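Local atomic coordinates of Alr4995 protein (PDB entry 6LRF), a protein that acts as both an arginine dihydrolase and an ornithine cyclodeaminase, two activities joined in one bifunctional cyanobacterial chain. Residues Leu349-Gly354 / Leu438-Ile443; Tyr381-Tyr386 / Glu400-Asp405; Gln360-Ala365 / Glu389-Gly394; Arg286-Glu291 / Leu353-Leu358. All coordinates share one frame; numbering follows the deposited sequence.

Interaction 1: Leu349-Gly354 / Leu438-Ile443; sequences LLIDLG and LGIRTI
I351 and T442 do most of the work here, and they work differently: the isoleucine offers its branches, while the threonine pushes a methyl against backbone. I351 lies obliquely across I440, with CD1 4.1 Å from I440 CB. Its CG1 branch also rests on the chain itself, CG1 being 3.9 Å from I440 O. The second branch, CG2, is anti to the backbone N and is turned to the strand, where it sits 4.3 Å from R441 CA. One residue on, T442 sends CB and its methyl toward the helix end. The hydroxyl is anti to the backbone N (chi1 -168°), which swings CG2 the other way, between N and the carbonyl carbon. That methyl is tight against the last turn: T442 CG2 is 3.1 Å from I351 O and 3.6 Å from G354 CA. OG1 meanwhile is bonded to P387 O. No direct hydrogen bond crosses the contact. Instead water 1 donates to I351 O over 2.8 Å and accepts from T442 N, and since I351 O also takes the N-H of G354, that carbonyl is gripped twice. In the wider fold, the C-terminal end of helix 340-352 abuts strand 440-442, which forms one edge of a mixed sheet and lies next to strand 388-392. L349, L350 and L353 pack on helix 299-310, which puts the end of helix 340-352 between helix 299-310 and the sheet edge.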
loop_
_atom_site.group_PDB
_atom_site.type_symbol
_atom_site.label_atom_id
_atom_site.label_comp_id
_atom_site.label_asym_id
_atom_site.label_seq_id
_atom_site.Cartn_x
_atom_site.Cartn_y
_atom_site.Cartn_z
ATOM N N LEU B 349 -1.256 30.802 -14.742
ATOM C CA LEU B 349 -0.177 29.904 -14.357
ATOM C C LEU B 349 1.182 30.634 -14.409
ATOM O O LEU B 349 2.005 30.516 -13.492
ATOM C CB LEU B 349 -0.188 28.657 -15.250
ATOM C CG LEU B 349 -1.449 27.783 -15.120
ATOM C CD1 LEU B 349 -1.597 26.789 -16.280
ATOM C CD2 LEU B 349 -1.476 27.036 -13.783
ATOM N N LEU B 350 1.404 31.420 -15.460
ATOM C CA LEU B 350 2.682 32.105 -15.637
ATOM C C LEU B 350 2.929 33.201 -14.595
ATOM O O LEU B 350 4.074 33.459 -14.209
ATOM C CB LEU B 350 2.765 32.710 -17.028
ATOM C CG LEU B 350 2.891 31.707 -18.173
ATOM C CD1 LEU B 350 3.003 32.428 -19.523
ATOM C CD2 LEU B 350 4.080 30.788 -17.927
ATOM N N ILE B 351 1.855 33.857 -14.165
ATOM C CA ILE B 351 1.943 34.880 -13.130
ATOM C C ILE B 351 2.642 34.325 -11.875
ATOM O O ILE B 351 3.520 34.976 -11.303
ATOM C CB ILE B 351 0.544 35.433 -12.787
ATOM C CG1 ILE B 351 0.112 36.444 -13.848
ATOM C CG2 ILE B 351 0.539 36.126 -11.427
ATOM C CD1 ILE B 351 -1.352 36.842 -13.750
ATOM N N ASP B 352 2.286 33.105 -11.485
ATOM C CA ASP B 352 2.929 32.435 -10.351
ATOM C C ASP B 352 4.415 32.144 -10.553
ATOM O O ASP B 352 5.186 32.104 -9.595
ATOM C CB ASP B 352 2.199 31.137 -10.045
ATOM C CG ASP B 352 0.776 31.376 -9.606
ATOM O OD1 ASP B 352 -0.090 30.526 -9.903
ATOM O OD2 ASP B 352 0.531 32.428 -8.963
ATOM N N LEU B 353 4.825 31.937 -11.794
ATOM C CA LEU B 353 6.240 31.722 -12.074
ATOM C C LEU B 353 6.995 33.041 -12.138
ATOM O O LEU B 353 8.211 33.059 -12.330
ATOM C CB LEU B 353 6.428 30.952 -13.384
ATOM C CG LEU B 353 6.368 29.427 -13.328
ATOM C CD1 LEU B 353 5.137 28.968 -12.589
ATOM C CD2 LEU B 353 6.387 28.858 -14.743
ATOM N N GLY B 354 6.283 34.151 -11.989
ATOM C CA GLY B 354 6.927 35.448 -12.022
ATOM C C GLY B 354 7.050 36.059 -13.407
ATOM O O GLY B 354 7.843 36.981 -13.609
ATOM N N LEU B 438 -5.021 41.044 -16.216
ATOM C CA LEU B 438 -4.133 42.199 -16.315
ATOM C C LEU B 438 -3.785 42.783 -14.951
ATOM O O LEU B 438 -4.555 42.666 -14.002
ATOM C CB LEU B 438 -4.775 43.292 -17.176
ATOM C CG LEU B 438 -5.035 42.938 -18.635
ATOM C CD1 LEU B 438 -5.802 44.070 -19.311
ATOM C CD2 LEU B 438 -3.710 42.686 -19.314
ATOM N N GLY B 439 -2.614 43.404 -14.864
ATOM C CA GLY B 439 -2.237 44.167 -13.692
ATOM C C GLY B 439 -2.104 43.325 -12.444
ATOM O O GLY B 439 -2.484 43.750 -11.356
ATOM N N ILE B 440 -1.568 42.120 -12.607
ATOM C CA ILE B 440 -1.327 41.222 -11.478
ATOM C C ILE B 440 0.066 40.632 -11.601
ATOM O O ILE B 440 0.446 40.134 -12.659
ATOM C CB ILE B 440 -2.364 40.086 -11.424
ATOM C CG1 ILE B 440 -3.782 40.649 -11.452
ATOM C CG2 ILE B 440 -2.155 39.211 -10.160
ATOM C CD1 ILE B 440 -4.820 39.717 -12.032
ATOM N N ARG B 441 0.840 40.687 -10.529
ATOM C CA ARG B 441 2.130 40.013 -10.532
ATOM C C ARG B 441 2.369 39.358 -9.178
ATOM O O ARG B 441 1.784 39.753 -8.166
ATOM C CB ARG B 441 3.260 40.990 -10.869
ATOM C CG ARG B 441 3.497 42.063 -9.816
ATOM C CD ARG B 441 4.455 43.108 -10.363
ATOM N NE ARG B 441 4.785 44.134 -9.374
ATOM C CZ ARG B 441 5.395 45.282 -9.664
ATOM N NH1 ARG B 441 5.659 46.154 -8.706
ATOM N NH2 ARG B 441 5.737 45.553 -10.914
ATOM N N THR B 442 3.214 38.338 -9.173
ATOM C CA THR B 442 3.609 37.691 -7.934
ATOM C C THR B 442 4.892 38.343 -7.423
ATOM O O THR B 442 5.614 38.974 -8.191
ATOM C CB THR B 442 3.845 36.193 -8.133
ATOM O OG1 THR B 442 3.946 35.557 -6.860
ATOM C CG2 THR B 442 5.143 35.973 -8.895
ATOM N N ILE B 443 5.184 38.203 -6.134
ATOM C CA ILE B 443 6.469 38.667 -5.640
ATOM C C ILE B 443 7.120 37.575 -4.809
ATOM O O ILE B 443 7.600 37.818 -3.709
ATOM C CB ILE B 443 6.346 39.989 -4.831
ATOM C CG1 ILE B 443 5.139 39.959 -3.883
ATOM C CG2 ILE B 443 6.227 41.172 -5.782
ATOM C CD1 ILE B 443 4.957 41.230 -3.065
HETATM O O HOH W 1 4.289 37.594 -12.001
#

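Interaction 2: Tyr381-Tyr386 / Glu400-Asp405; sequences YVSTIY and ENQRMD
Q402 reaches across to the turn at T384-Y386. From CB, directed at the other segment, CG leaves anti to the backbone N (chi1 -171°) and comes to 3.4 Å from Y386 O. The chain then bends at chi2, and CD lies 3.3 Å from the same Y386 O, with OE1 3.7 Å from Y386 O as well. At the tip, NE2 donates to T384 O over 2.7 Å in a nearly straight bond (168°); the acceptor lies in the amide plane. NE2 also gives a weak bond to water 2, which accepts from T384 N and is hydrogen-bonded to Y381 OH. Beside it S383 OG donates to R403 O, 2.7 Å away and nearly along the C=O axis, while D405 N returns a 2.9 Å bond to S383 O from above the carbonyl plane. I385 and selenomethionine M404 lie side by side, CG2 to CE 3.6 Å. D405 OD1 is bonded to H554 at the start of helix 554-567, and I385 and M404 pack on A648 and N644 of the second subunit. T384 OG1 accepts from Y386 N, an ST turn, in an irregular pairing of two loops at a subunit interface.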
loop_
_atom_site.group_PDB
_atom_site.type_symbol
_atom_site.label_atom_id
_atom_site.label_comp_id
_atom_site.label_asym_id
_atom_site.label_seq_id
_atom_site.Cartn_x
_atom_site.Cartn_y
_atom_site.Cartn_z
ATOM N N TYR B 381 -10.510 36.891 -10.955
ATOM C CA TYR B 381 -9.222 36.257 -10.854
ATOM C C TYR B 381 -9.186 35.403 -9.579
ATOM O O TYR B 381 -9.738 35.788 -8.534
ATOM C CB TYR B 381 -8.111 37.298 -10.866
ATOM C CG TYR B 381 -6.757 36.757 -10.469
ATOM C CD1 TYR B 381 -5.925 36.129 -11.389
ATOM C CD2 TYR B 381 -6.296 36.919 -9.169
ATOM C CE1 TYR B 381 -4.652 35.637 -11.005
ATOM C CE2 TYR B 381 -5.051 36.434 -8.776
ATOM C CZ TYR B 381 -4.240 35.790 -9.685
ATOM O OH TYR B 381 -3.005 35.342 -9.242
ATOM N N VAL B 382 -8.558 34.235 -9.685
ATOM C CA VAL B 382 -8.458 33.310 -8.560
ATOM C C VAL B 382 -7.097 33.397 -7.884
ATOM O O VAL B 382 -6.077 33.121 -8.497
ATOM C CB VAL B 382 -8.716 31.862 -9.004
ATOM C CG1 VAL B 382 -8.612 30.897 -7.792
ATOM C CG2 VAL B 382 -10.089 31.754 -9.644
ATOM N N SER B 383 -7.089 33.760 -6.606
ATOM C CA SER B 383 -5.835 33.971 -5.889
ATOM C C SER B 383 -5.101 32.665 -5.596
ATOM O O SER B 383 -5.685 31.575 -5.592
ATOM C CB SER B 383 -6.086 34.718 -4.587
ATOM O OG SER B 383 -6.972 33.953 -3.792
ATOM N N THR B 384 -3.805 32.804 -5.356
ATOM C CA THR B 384 -2.908 31.685 -5.073
ATOM C C THR B 384 -2.379 31.839 -3.647
ATOM O O THR B 384 -2.744 32.795 -2.950
ATOM C CB THR B 384 -1.737 31.655 -6.072
ATOM O OG1 THR B 384 -0.900 32.795 -5.852
ATOM C CG2 THR B 384 -2.267 31.717 -7.506
ATOM N N ILE B 385 -1.498 30.948 -3.214
ATOM C CA ILE B 385 -0.918 31.110 -1.878
ATOM C C ILE B 385 0.157 32.197 -1.852
ATOM O O ILE B 385 0.596 32.616 -0.774
ATOM C CB ILE B 385 -0.289 29.803 -1.343
ATOM C CG1 ILE B 385 0.963 29.440 -2.153
ATOM C CG2 ILE B 385 -1.310 28.664 -1.338
ATOM C CD1 ILE B 385 1.724 28.217 -1.618
ATOM N N TYR B 386 0.592 32.646 -3.030
ATOM C CA TYR B 386 1.817 33.451 -3.109
ATOM C C TYR B 386 1.588 34.939 -2.960
ATOM O O TYR B 386 0.530 35.437 -3.353
ATOM C CB TYR B 386 2.528 33.172 -4.432
ATOM C CG TYR B 386 2.980 31.750 -4.510
ATOM C CD1 TYR B 386 4.038 31.303 -3.724
ATOM C CD2 TYR B 386 2.331 30.840 -5.337
ATOM C CE1 TYR B 386 4.450 29.992 -3.767
ATOM C CE2 TYR B 386 2.739 29.523 -5.392
ATOM C CZ TYR B 386 3.801 29.104 -4.605
ATOM O OH TYR B 386 4.212 27.787 -4.650
ATOM N N GLU B 400 -3.491 41.931 0.775
ATOM C CA GLU B 400 -3.501 41.485 2.167
ATOM C C GLU B 400 -4.371 40.240 2.383
ATOM O O GLU B 400 -5.282 39.957 1.587
ATOM C CB GLU B 400 -3.994 42.607 3.080
ATOM C CG GLU B 400 -3.018 43.763 3.197
ATOM C CD GLU B 400 -3.541 44.875 4.089
ATOM O OE1 GLU B 400 -4.581 44.669 4.756
ATOM O OE2 GLU B 400 -2.910 45.956 4.116
ATOM N N ASN B 401 -4.078 39.509 3.462
ATOM C CA ASN B 401 -4.803 38.300 3.850
ATOM C C ASN B 401 -4.755 37.223 2.778
ATOM O O ASN B 401 -5.740 36.512 2.556
ATOM C CB ASN B 401 -6.260 38.623 4.191
ATOM C CG ASN B 401 -6.377 39.660 5.290
ATOM O OD1 ASN B 401 -7.180 40.583 5.199
ATOM N ND2 ASN B 401 -5.553 39.524 6.331
ATOM N N GLN B 402 -3.598 37.098 2.133
ATOM C CA GLN B 402 -3.444 36.201 0.994
ATOM C C GLN B 402 -3.819 34.768 1.342
ATOM O O GLN B 402 -3.379 34.231 2.343
ATOM C CB GLN B 402 -2.005 36.244 0.486
ATOM C CG GLN B 402 -1.787 35.509 -0.839
ATOM C CD GLN B 402 -2.354 36.261 -2.030
ATOM O OE1 GLN B 402 -2.272 37.487 -2.095
ATOM N NE2 GLN B 402 -2.915 35.524 -2.989
ATOM N N ARG B 403 -4.657 34.157 0.519
ATOM C CA ARG B 403 -4.817 32.703 0.549
ATOM C C ARG B 403 -5.278 32.221 -0.810
ATOM O O ARG B 403 -5.744 33.010 -1.633
ATOM C CB ARG B 403 -5.808 32.247 1.618
ATOM C CG ARG B 403 -7.171 32.845 1.513
ATOM C CD ARG B 403 -8.188 31.923 2.220
ATOM N NE ARG B 403 -8.484 30.793 1.359
ATOM C CZ ARG B 403 -9.254 29.763 1.684
ATOM N NH1 ARG B 403 -9.827 29.699 2.876
ATOM N NH2 ARG B 403 -9.454 28.800 0.795
HETATM N N MSE B 404 -5.155 30.928 -1.049
HETATM C CA MSE B 404 -5.575 30.408 -2.335
HETATM C C MSE B 404 -7.091 30.378 -2.431
HETATM O O MSE B 404 -7.797 30.368 -1.411
HETATM C CB MSE B 404 -5.010 29.006 -2.573
HETATM C CG MSE B 404 -5.613 27.966 -1.660
HETATM SE SE MSE B 404 -5.145 26.146 -2.275
HETATM C CE MSE B 404 -3.477 26.543 -3.243
ATOM N N ASP B 405 -7.565 30.383 -3.677
ATOM C CA ASP B 405 -8.965 30.169 -4.015
ATOM C C ASP B 405 -9.863 31.281 -3.504
ATOM O O ASP B 405 -11.033 31.052 -3.193
ATOM C CB ASP B 405 -9.446 28.819 -3.483
ATOM C CG ASP B 405 -8.793 27.645 -4.207
ATOM O OD1 ASP B 405 -8.285 27.839 -5.338
ATOM O OD2 ASP B 405 -8.776 26.535 -3.645
HETATM O O HOH W 2 -2.612 35.490 -6.234
HETATM O O HOH W 3 -5.705 28.984 -6.387
#

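Interaction 3: Gln360-Ala365 / Glu389-Gly394; sequences QDERDA and EVRING
A surface salt-bridge network of E362, D364 and R391 ties the loop ahead of strand 366-369 to strand 388-392. R391 is its centre. Its chain runs extended from CG to NE, out from the strand and past the loop backbone, where CD passes 3.4 Å from R363 O, and the guanidinium ends up with E362 at NE and D364 at NH1, on opposite sides. D364 OD1 meets NH1 at 2.8 Å, the carboxylate and guanidinium planes turned 39° apart. E362 comes in at about a right angle to the arginine, and its OE2 stands 3.2 Å from R391 NE; that bond is weak and bent, although the charges pair. E362 OE2 has a stronger partner in W396 NE1. The guanidinium is also sandwiched: E362 CB covers one face, toward the rim, while G394 CA lies 3.7 Å above the opposite face, over its centre. D364 OD1 does double duty, since G394 N donates to it over 2.9 Å from the syn side, 29° out of the carboxylate plane. One carboxylate oxygen thus holds both the arginine and the hairpin turn, which should favour a charged aspartate. Behind the side chains, A365 N donates to R391 O over 2.9 Å and fixes the loop backbone to the strand just before strand 366-369 begins. With N393 and G394 both at positive phi, the link between strands 388-392 and 395-400 is close to a type I' turn, and the arrangement is that of a two-residue beta hairpin clasped at its tip by a passing loop.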
loop_
_atom_site.group_PDB
_atom_site.type_symbol
_atom_site.label_atom_id
_atom_site.label_comp_id
_atom_site.label_asym_id
_atom_site.label_seq_id
_atom_site.Cartn_x
_atom_site.Cartn_y
_atom_site.Cartn_z
ATOM N N GLN B 360 6.197 48.704 -20.729
ATOM C CA GLN B 360 5.273 49.580 -21.440
ATOM C C GLN B 360 3.951 48.876 -21.735
ATOM O O GLN B 360 2.990 49.502 -22.196
ATOM C CB GLN B 360 5.898 50.090 -22.743
ATOM C CG GLN B 360 6.237 51.583 -22.741
ATOM C CD GLN B 360 4.999 52.479 -22.724
ATOM O OE1 GLN B 360 4.828 53.306 -21.823
ATOM N NE2 GLN B 360 4.130 52.314 -23.722
ATOM N N ASP B 361 3.898 47.576 -21.467
ATOM C CA ASP B 361 2.672 46.816 -21.688
ATOM C C ASP B 361 1.881 46.634 -20.393
ATOM O O ASP B 361 0.798 46.037 -20.395
ATOM C CB ASP B 361 2.987 45.459 -22.315
ATOM C CG ASP B 361 3.562 45.587 -23.711
ATOM O OD1 ASP B 361 3.477 46.701 -24.279
ATOM O OD2 ASP B 361 4.095 44.580 -24.236
ATOM N N GLU B 362 2.437 47.154 -19.298
ATOM C CA GLU B 362 1.761 47.176 -18.008
ATOM C C GLU B 362 0.434 47.916 -18.110
ATOM O O GLU B 362 0.353 48.991 -18.707
ATOM C CB GLU B 362 2.634 47.852 -16.942
ATOM C CG GLU B 362 3.697 46.980 -16.288
ATOM C CD GLU B 362 4.247 47.599 -15.003
ATOM O OE1 GLU B 362 5.200 47.041 -14.416
ATOM O OE2 GLU B 362 3.720 48.642 -14.563
ATOM N N ARG B 363 -0.606 47.342 -17.523
ATOM C CA ARG B 363 -1.906 47.990 -17.474
ATOM C C ARG B 363 -2.551 47.762 -16.111
ATOM O O ARG B 363 -2.106 46.904 -15.349
ATOM C CB ARG B 363 -2.795 47.474 -18.605
ATOM C CG ARG B 363 -2.366 48.008 -19.965
ATOM C CD ARG B 363 -3.033 47.255 -21.075
ATOM N NE ARG B 363 -4.473 47.481 -21.038
ATOM C CZ ARG B 363 -5.370 46.716 -21.649
ATOM N NH1 ARG B 363 -4.979 45.668 -22.371
ATOM N NH2 ARG B 363 -6.662 47.004 -21.542
ATOM N N ASP B 364 -3.581 48.546 -15.800
ATOM C CA ASP B 364 -4.321 48.399 -14.548
ATOM C C ASP B 364 -5.159 47.128 -14.578
ATOM O O ASP B 364 -5.670 46.747 -15.631
ATOM C CB ASP B 364 -5.231 49.613 -14.300
ATOM C CG ASP B 364 -4.446 50.899 -14.077
ATOM O OD1 ASP B 364 -3.219 50.830 -13.821
ATOM O OD2 ASP B 364 -5.064 51.983 -14.155
ATOM N N ALA B 365 -5.293 46.472 -13.427
ATOM C CA ALA B 365 -6.192 45.333 -13.320
ATOM C C ALA B 365 -7.616 45.799 -13.612
ATOM O O ALA B 365 -8.013 46.889 -13.209
ATOM C CB ALA B 365 -6.097 44.702 -11.932
ATOM N N GLU B 389 0.870 41.321 -5.980
ATOM C CA GLU B 389 0.619 42.757 -6.130
ATOM C C GLU B 389 -0.345 42.984 -7.295
ATOM O O GLU B 389 -0.335 42.221 -8.264
ATOM C CB GLU B 389 1.929 43.523 -6.360
ATOM C CG GLU B 389 2.788 43.732 -5.113
ATOM C CD GLU B 389 4.189 44.296 -5.417
ATOM O OE1 GLU B 389 4.545 44.464 -6.605
ATOM O OE2 GLU B 389 4.944 44.570 -4.459
ATOM N N VAL B 390 -1.189 44.013 -7.192
ATOM C CA VAL B 390 -2.119 44.374 -8.266
ATOM C C VAL B 390 -2.005 45.871 -8.628
ATOM O O VAL B 390 -1.709 46.702 -7.769
ATOM C CB VAL B 390 -3.567 44.032 -7.876
ATOM C CG1 VAL B 390 -3.692 42.534 -7.586
ATOM C CG2 VAL B 390 -3.979 44.800 -6.640
ATOM N N ARG B 391 -2.225 46.211 -9.898
ATOM C CA ARG B 391 -2.001 47.585 -10.381
ATOM C C ARG B 391 -3.320 48.351 -10.452
ATOM O O ARG B 391 -4.209 48.006 -11.234
ATOM C CB ARG B 391 -1.321 47.576 -11.753
ATOM C CG ARG B 391 -0.558 48.872 -12.132
ATOM C CD ARG B 391 0.097 48.683 -13.504
ATOM N NE ARG B 391 0.846 49.838 -14.001
ATOM C CZ ARG B 391 0.368 50.721 -14.880
ATOM N NH1 ARG B 391 -0.871 50.611 -15.335
ATOM N NH2 ARG B 391 1.122 51.729 -15.296
ATOM N N ILE B 392 -3.446 49.368 -9.601
ATOM C CA ILE B 392 -4.661 50.178 -9.518
ATOM C C ILE B 392 -4.266 51.624 -9.809
ATOM O O ILE B 392 -3.367 52.159 -9.154
ATOM C CB ILE B 392 -5.334 50.074 -8.128
ATOM C CG1 ILE B 392 -5.335 48.626 -7.624
ATOM C CG2 ILE B 392 -6.752 50.692 -8.133
ATOM C CD1 ILE B 392 -6.121 47.674 -8.513
ATOM N N ASN B 393 -4.923 52.229 -10.799
ATOM C CA ASN B 393 -4.556 53.547 -11.340
ATOM C C ASN B 393 -3.038 53.806 -11.353
ATOM O O ASN B 393 -2.547 54.726 -10.700
ATOM C CB ASN B 393 -5.272 54.661 -10.567
ATOM C CG ASN B 393 -5.262 56.018 -11.321
ATOM O OD1 ASN B 393 -5.004 56.082 -12.525
ATOM N ND2 ASN B 393 -5.551 57.095 -10.600
ATOM N N GLY B 394 -2.307 52.953 -12.070
ATOM C CA GLY B 394 -0.884 53.136 -12.311
ATOM C C GLY B 394 0.043 52.754 -11.176
ATOM O O GLY B 394 1.251 52.947 -11.259
#

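Interaction 4: Arg286-Glu291 / Leu353-Leu358; sequences RIIRIE and LGAVDL
R286 sets out with CG anti to its main-chain nitrogen (chi1 -171°) and stays extended as far as NE, which carries the guanidinium across to D357, the two side chains crossing at a slant. The aspartate's CG is anti to its carbonyl carbon, and that turns OD1 back to the arginine. OD1 lies in the guanidinium plane, at its edge, 3.3 Å from R286 NH2: a salt bridge with a weak hydrogen bond, the two flat groups being 57° apart. The backbones meet further along. R289 N donates to V356 O over 3.0 Å and V356 N donates back to R289 O over 3.1 Å, both at 170°. Apolar groups flank this pair. I287 crosses L358 obliquely, CG2 to CD1 4.0 Å, and L358 CD2 is as near to R289 CB. I290 turns CD1 over the chain, 3.5 Å from L353 O, while I288 CD1 touches A355 CB. Two waters extend the backbone link: water 4 joins I287 O to L358 N, and water 5 joins E291 N to G354 O. Strand 280-292 bonds to strand 329-337 through R286, I288 and I290, so the N-H of R289 is directed to the loop. A Schellman motif at G354 ends helix 340-352, and two residues later V356 forms a single antiparallel bridge, a hydrogen-bonded pair, with R289 of the mixed sheet.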
loop_
_atom_site.group_PDB
_atom_site.type_symbol
_atom_site.label_atom_id
_atom_site.label_comp_id
_atom_site.label_asym_id
_atom_site.label_seq_id
_atom_site.Cartn_x
_atom_site.Cartn_y
_atom_site.Cartn_z
ATOM N N ARG B 286 0.551 37.353 -26.873
ATOM C CA ARG B 286 1.029 38.200 -25.799
ATOM C C ARG B 286 2.508 37.899 -25.601
ATOM O O ARG B 286 2.909 36.742 -25.568
ATOM C CB ARG B 286 0.224 37.933 -24.529
ATOM C CG ARG B 286 0.466 38.882 -23.386
ATOM C CD ARG B 286 -0.665 38.764 -22.391
ATOM N NE ARG B 286 -0.330 39.344 -21.096
ATOM C CZ ARG B 286 -1.224 39.579 -20.139
ATOM N NH1 ARG B 286 -2.501 39.294 -20.360
ATOM N NH2 ARG B 286 -0.848 40.105 -18.971
ATOM N N ILE B 287 3.335 38.926 -25.500
ATOM C CA ILE B 287 4.733 38.684 -25.207
ATOM C C ILE B 287 4.949 38.815 -23.694
ATOM O O ILE B 287 4.500 39.772 -23.070
ATOM C CB ILE B 287 5.649 39.642 -25.986
ATOM C CG1 ILE B 287 5.616 39.297 -27.482
ATOM C CG2 ILE B 287 7.086 39.571 -25.462
ATOM C CD1 ILE B 287 6.410 40.261 -28.365
ATOM N N ILE B 288 5.586 37.819 -23.094
ATOM C CA ILE B 288 5.890 37.893 -21.672
ATOM C C ILE B 288 7.403 37.898 -21.471
ATOM O O ILE B 288 8.162 37.487 -22.350
ATOM C CB ILE B 288 5.243 36.727 -20.886
ATOM C CG1 ILE B 288 5.703 35.383 -21.439
ATOM C CG2 ILE B 288 3.729 36.823 -20.926
ATOM C CD1 ILE B 288 6.777 34.710 -20.598
ATOM N N ARG B 289 7.843 38.380 -20.319
ATOM C CA ARG B 289 9.263 38.347 -19.986
ATOM C C ARG B 289 9.465 37.520 -18.715
ATOM O O ARG B 289 8.660 37.594 -17.784
ATOM C CB ARG B 289 9.801 39.771 -19.821
ATOM C CG ARG B 289 11.294 39.892 -19.571
ATOM C CD ARG B 289 11.701 41.358 -19.577
ATOM N NE ARG B 289 13.046 41.574 -19.053
ATOM C CZ ARG B 289 14.149 41.505 -19.791
ATOM N NH1 ARG B 289 14.060 41.212 -21.087
ATOM N NH2 ARG B 289 15.339 41.725 -19.235
ATOM N N ILE B 290 10.514 36.703 -18.694
ATOM C CA ILE B 290 10.858 35.916 -17.508
ATOM C C ILE B 290 12.348 36.115 -17.206
ATOM O O ILE B 290 13.173 36.081 -18.113
ATOM C CB ILE B 290 10.510 34.420 -17.705
ATOM C CG1 ILE B 290 10.897 33.607 -16.477
ATOM C CG2 ILE B 290 11.166 33.849 -18.951
ATOM C CD1 ILE B 290 9.982 33.855 -15.300
ATOM N N GLU B 291 12.675 36.381 -15.940
ATOM C CA GLU B 291 14.050 36.629 -15.502
ATOM C C GLU B 291 14.461 35.706 -14.349
ATOM O O GLU B 291 13.633 35.312 -13.528
ATOM C CB GLU B 291 14.225 38.076 -15.043
ATOM C CG GLU B 291 14.367 39.119 -16.131
ATOM C CD GLU B 291 14.727 40.500 -15.559
ATOM O OE1 GLU B 291 14.924 40.598 -14.326
ATOM O OE2 GLU B 291 14.828 41.480 -16.337
ATOM N N LEU B 353 4.825 31.937 -11.794
ATOM C CA LEU B 353 6.240 31.722 -12.074
ATOM C C LEU B 353 6.995 33.041 -12.138
ATOM O O LEU B 353 8.211 33.059 -12.330
ATOM C CB LEU B 353 6.428 30.952 -13.384
ATOM C CG LEU B 353 6.368 29.427 -13.328
ATOM C CD1 LEU B 353 5.137 28.968 -12.589
ATOM C CD2 LEU B 353 6.387 28.858 -14.743
ATOM N N GLY B 354 6.283 34.151 -11.989
ATOM C CA GLY B 354 6.927 35.448 -12.022
ATOM C C GLY B 354 7.050 36.059 -13.407
ATOM O O GLY B 354 7.843 36.981 -13.609
ATOM N N ALA B 355 6.281 35.548 -14.367
ATOM C CA ALA B 355 6.212 36.178 -15.682
ATOM C C ALA B 355 5.625 37.578 -15.526
ATOM O O ALA B 355 4.668 37.778 -14.779
ATOM C CB ALA B 355 5.374 35.351 -16.646
ATOM N N VAL B 356 6.225 38.551 -16.200
ATOM C CA VAL B 356 5.748 39.922 -16.118
ATOM C C VAL B 356 5.564 40.480 -17.517
ATOM O O VAL B 356 5.965 39.857 -18.516
ATOM C CB VAL B 356 6.714 40.839 -15.323
ATOM C CG1 VAL B 356 6.907 40.310 -13.883
ATOM C CG2 VAL B 356 8.042 40.958 -16.045
ATOM N N ASP B 357 4.933 41.648 -17.569
ATOM C CA ASP B 357 4.787 42.406 -18.800
ATOM C C ASP B 357 6.060 43.212 -19.042
ATOM O O ASP B 357 6.729 43.636 -18.082
ATOM C CB ASP B 357 3.573 43.347 -18.716
ATOM C CG ASP B 357 2.238 42.594 -18.635
ATOM O OD1 ASP B 357 2.218 41.358 -18.848
ATOM O OD2 ASP B 357 1.208 43.238 -18.336
ATOM N N LEU B 358 6.395 43.412 -20.318
ATOM C CA LEU B 358 7.360 44.439 -20.702
ATOM C C LEU B 358 6.801 45.747 -20.129
ATOM O O LEU B 358 5.593 45.984 -20.220
ATOM C CB LEU B 358 7.535 44.504 -22.227
ATOM C CG LEU B 358 7.445 43.192 -23.025
ATOM C CD1 LEU B 358 7.344 43.451 -24.525
ATOM C CD2 LEU B 358 8.613 42.258 -22.730
HETATM O O HOH W 4 4.242 42.427 -22.429
HETATM O O HOH W 5 10.676 37.065 -14.056
#

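In the fold
Interactions 1 and 4 are the nearest pair, centres 8 Å apart; they share L353 and G354, and A355 N lies 3.0 Å from L350 O, a probable hydrogen bond. The end of helix 340-352 faces one sheet in interaction 1, and the loop after it makes a single bridge to strand 280-292 of another in interaction 4. Interactions 1 and 3 (centres 12 Å apart) meet on neighbouring strands, where R441 NE and E389 OE1 form a 2.8 Å salt bridge. Interaction 2, 12 Å from interaction 1, touches it through Y381 on I440 and a weak D352-T384 bond. Interactions 3 and 4 touch, E362 CA to D357 OD2 4.0 Å; 2 and 4 are about 7 Å apart at nearest atoms.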